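Local coordinates for protein poly-gamma-glutamate hydrolase (Bacillus phage phiNIT1, PDB 3A9L) that hydrolyses the gamma-glutamyl linkages of bacterial poly-gamma-glutamate as a zinc-dependent peptidase, at residues P8-L13 / L77-T82. Residues are numbered along the deposited sequence; the frame is centred on the assembly and turned at random.
Sequences PNIEAL and LHVTST. With PO4 (phosphate ion), chain D.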
loop_
_atom_site.group_PDB
_atom_site.type_symbol
_atom_site.label_atom_id
_atom_site.label_comp_id
_atom_site.label_asym_id
_atom_site.label_seq_id
_atom_site.Cartn_x
_atom_site.Cartn_y
_atom_site.Cartn_z
ATOM N N PRO A 8 -18.505 -15.435 2.865
ATOM C CA PRO A 8 -18.098 -16.085 4.111
ATOM C C PRO A 8 -16.675 -15.776 4.475
ATOM O O PRO A 8 -16.258 -15.963 5.624
ATOM C CB PRO A 8 -18.232 -17.571 3.796
ATOM C CG PRO A 8 -18.291 -17.673 2.352
ATOM C CD PRO A 8 -18.961 -16.431 1.882
ATOM N N ASN A 9 -15.943 -15.298 3.491
ATOM C CA ASN A 9 -14.562 -14.903 3.679
ATOM C C ASN A 9 -14.108 -14.138 2.442
ATOM O O ASN A 9 -14.852 -14.008 1.457
ATOM C CB ASN A 9 -13.729 -16.156 3.821
ATOM C CG ASN A 9 -13.952 -17.109 2.682
ATOM O OD1 ASN A 9 -13.626 -16.812 1.534
ATOM N ND2 ASN A 9 -14.511 -18.268 2.993
ATOM N N ILE A 10 -12.847 -13.733 2.438
ATOM C CA ILE A 10 -12.353 -12.830 1.399
ATOM C C ILE A 10 -12.016 -13.512 0.077
ATOM O O ILE A 10 -12.098 -12.859 -0.986
ATOM C CB ILE A 10 -11.182 -11.963 1.934
ATOM C CG1 ILE A 10 -11.711 -10.988 2.992
ATOM C CG2 ILE A 10 -10.439 -11.229 0.797
ATOM C CD1 ILE A 10 -12.479 -9.745 2.464
ATOM N N GLU A 11 -11.645 -14.800 0.131
ATOM C CA GLU A 11 -11.501 -15.609 -1.088
ATOM C C GLU A 11 -12.807 -15.585 -1.892
ATOM O O GLU A 11 -12.830 -15.165 -3.064
ATOM C CB GLU A 11 -11.137 -17.065 -0.742
ATOM C CG GLU A 11 -9.693 -17.294 -0.323
ATOM C CD GLU A 11 -9.381 -16.872 1.109
ATOM O OE1 GLU A 11 -10.321 -16.594 1.908
ATOM O OE2 GLU A 11 -8.174 -16.863 1.435
ATOM N N ALA A 12 -13.901 -16.013 -1.255
ATOM C CA ALA A 12 -15.220 -15.977 -1.880
ATOM C C ALA A 12 -15.542 -14.597 -2.457
ATOM O O ALA A 12 -16.053 -14.475 -3.575
ATOM C CB ALA A 12 -16.290 -16.395 -0.872
ATOM N N LEU A 13 -15.241 -13.556 -1.679
ATOM C CA LEU A 13 -15.392 -12.182 -2.127
ATOM C C LEU A 13 -14.519 -11.881 -3.336
ATOM O O LEU A 13 -15.004 -11.384 -4.345
ATOM C CB LEU A 13 -15.062 -11.198 -0.987
ATOM C CG LEU A 13 -15.337 -9.712 -1.271
ATOM C CD1 LEU A 13 -15.531 -8.944 -0.007
ATOM C CD2 LEU A 13 -14.247 -9.056 -2.050
ATOM N N LEU A 77 -19.584 -6.073 0.426
ATOM C CA LEU A 77 -18.151 -6.284 0.503
ATOM C C LEU A 77 -17.716 -6.466 1.970
ATOM O O LEU A 77 -16.510 -6.585 2.280
ATOM C CB LEU A 77 -17.433 -5.109 -0.153
ATOM C CG LEU A 77 -17.835 -4.781 -1.583
ATOM C CD1 LEU A 77 -17.293 -3.416 -1.948
ATOM C CD2 LEU A 77 -17.343 -5.861 -2.569
ATOM N N HIS A 78 -18.706 -6.510 2.864
ATOM C CA HIS A 78 -18.445 -6.637 4.292
ATOM C C HIS A 78 -18.205 -8.077 4.676
ATOM O O HIS A 78 -19.096 -8.921 4.530
ATOM C CB HIS A 78 -19.580 -6.010 5.123
ATOM C CG HIS A 78 -19.380 -6.118 6.605
ATOM N ND1 HIS A 78 -19.844 -7.189 7.342
ATOM C CD2 HIS A 78 -18.782 -5.285 7.488
ATOM C CE1 HIS A 78 -19.532 -7.017 8.612
ATOM N NE2 HIS A 78 -18.890 -5.866 8.730
ATOM N N VAL A 79 -16.990 -8.349 5.160
ATOM C CA VAL A 79 -16.676 -9.608 5.793
ATOM C C VAL A 79 -16.300 -9.312 7.246
ATOM O O VAL A 79 -15.285 -8.671 7.548
ATOM C CB VAL A 79 -15.619 -10.422 4.992
ATOM C CG1 VAL A 79 -15.139 -11.627 5.761
ATOM C CG2 VAL A 79 -16.242 -10.908 3.637
ATOM N N THR A 80 -17.161 -9.745 8.150
ATOM C CA THR A 80 -16.945 -9.507 9.557
ATOM C C THR A 80 -15.499 -9.822 9.997
ATOM O O THR A 80 -14.867 -10.742 9.461
ATOM C CB THR A 80 -17.959 -10.309 10.373
ATOM O OG1 THR A 80 -18.133 -9.689 11.654
ATOM C CG2 THR A 80 -17.517 -11.777 10.500
ATOM N N SER A 81 -14.985 -9.063 10.969
ATOM C CA SER A 81 -13.573 -9.185 11.436
ATOM C C SER A 81 -13.130 -10.565 11.926
ATOM O O SER A 81 -11.965 -10.953 11.748
ATOM C CB SER A 81 -13.258 -8.156 12.537
ATOM O OG SER A 81 -13.822 -6.891 12.256
ATOM N N THR A 82 -14.034 -11.312 12.567
ATOM C CA THR A 82 -13.688 -12.679 12.949
ATOM C C THR A 82 -13.459 -13.625 11.738
ATOM O O THR A 82 -12.964 -14.723 11.928
ATOM C CB THR A 82 -14.782 -13.316 13.802
ATOM O OG1 THR A 82 -15.992 -13.315 13.044
ATOM C CG2 THR A 82 -14.974 -12.568 15.135
HETATM P P PO4 D . -17.719 -6.062 12.120
HETATM O O1 PO4 D . -18.604 -7.254 11.824
HETATM O O2 PO4 D . -17.924 -5.527 13.528
HETATM O O3 PO4 D . -16.311 -6.582 12.001
HETATM O O4 PO4 D . -17.974 -4.953 11.137
#
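Val79 is the bump of this contact, and the first turn of helix 10-16 supplies the hollow. Its CG1 rests 3.9 Å from Asn9 CA, while CG2 sits over the peptide of Asn9, 4.2 Å from Leu13 CD1. From another side Ile10 CD1 reaches to 4.1 Å from Val79 CB, the two side chains meeting at a slant; the unbranched end of isoleucine suits this reach. A short, beta-branched residue suits the bump, since its two methyls touch backbone and neighbouring side chain at once. Leu13, with CG anti to the backbone N (chi1 -173°), has the length to carry a methyl across to 77-82 and lays CD1 against Leu77 O at 3.4 Å; the same methyl touches Leu77 CB. Phe66 of strand 62-68 packs on both Ile10 and Leu13.

Asn9 shapes the hollow by starting the helix. As N-cap it accepts from Ala12 N through OD1 (2.9 Å, nearly straight at 172°). Its CB points away from 77-82, and its backbone meets the valine methyls.

On both sides of Val79 in sequence the loop is polar. Before it, His78 NE2 donates to phosphate O4 at 2.7 Å, with the phosphorus at the ring edge and in its plane, and Asp5 binds ND1. After it, Ser81 N donates to O3 of the anion, probably a crystallisation solute, at 3.0 Å. No hydrogen bond joins the two segments directly; between them the contact is apolar shape fit, whereas Val79 O is hydrogen-bonded to NE2 of the zinc ligand His40: the contact thus backs a second-shell residue of the metal site.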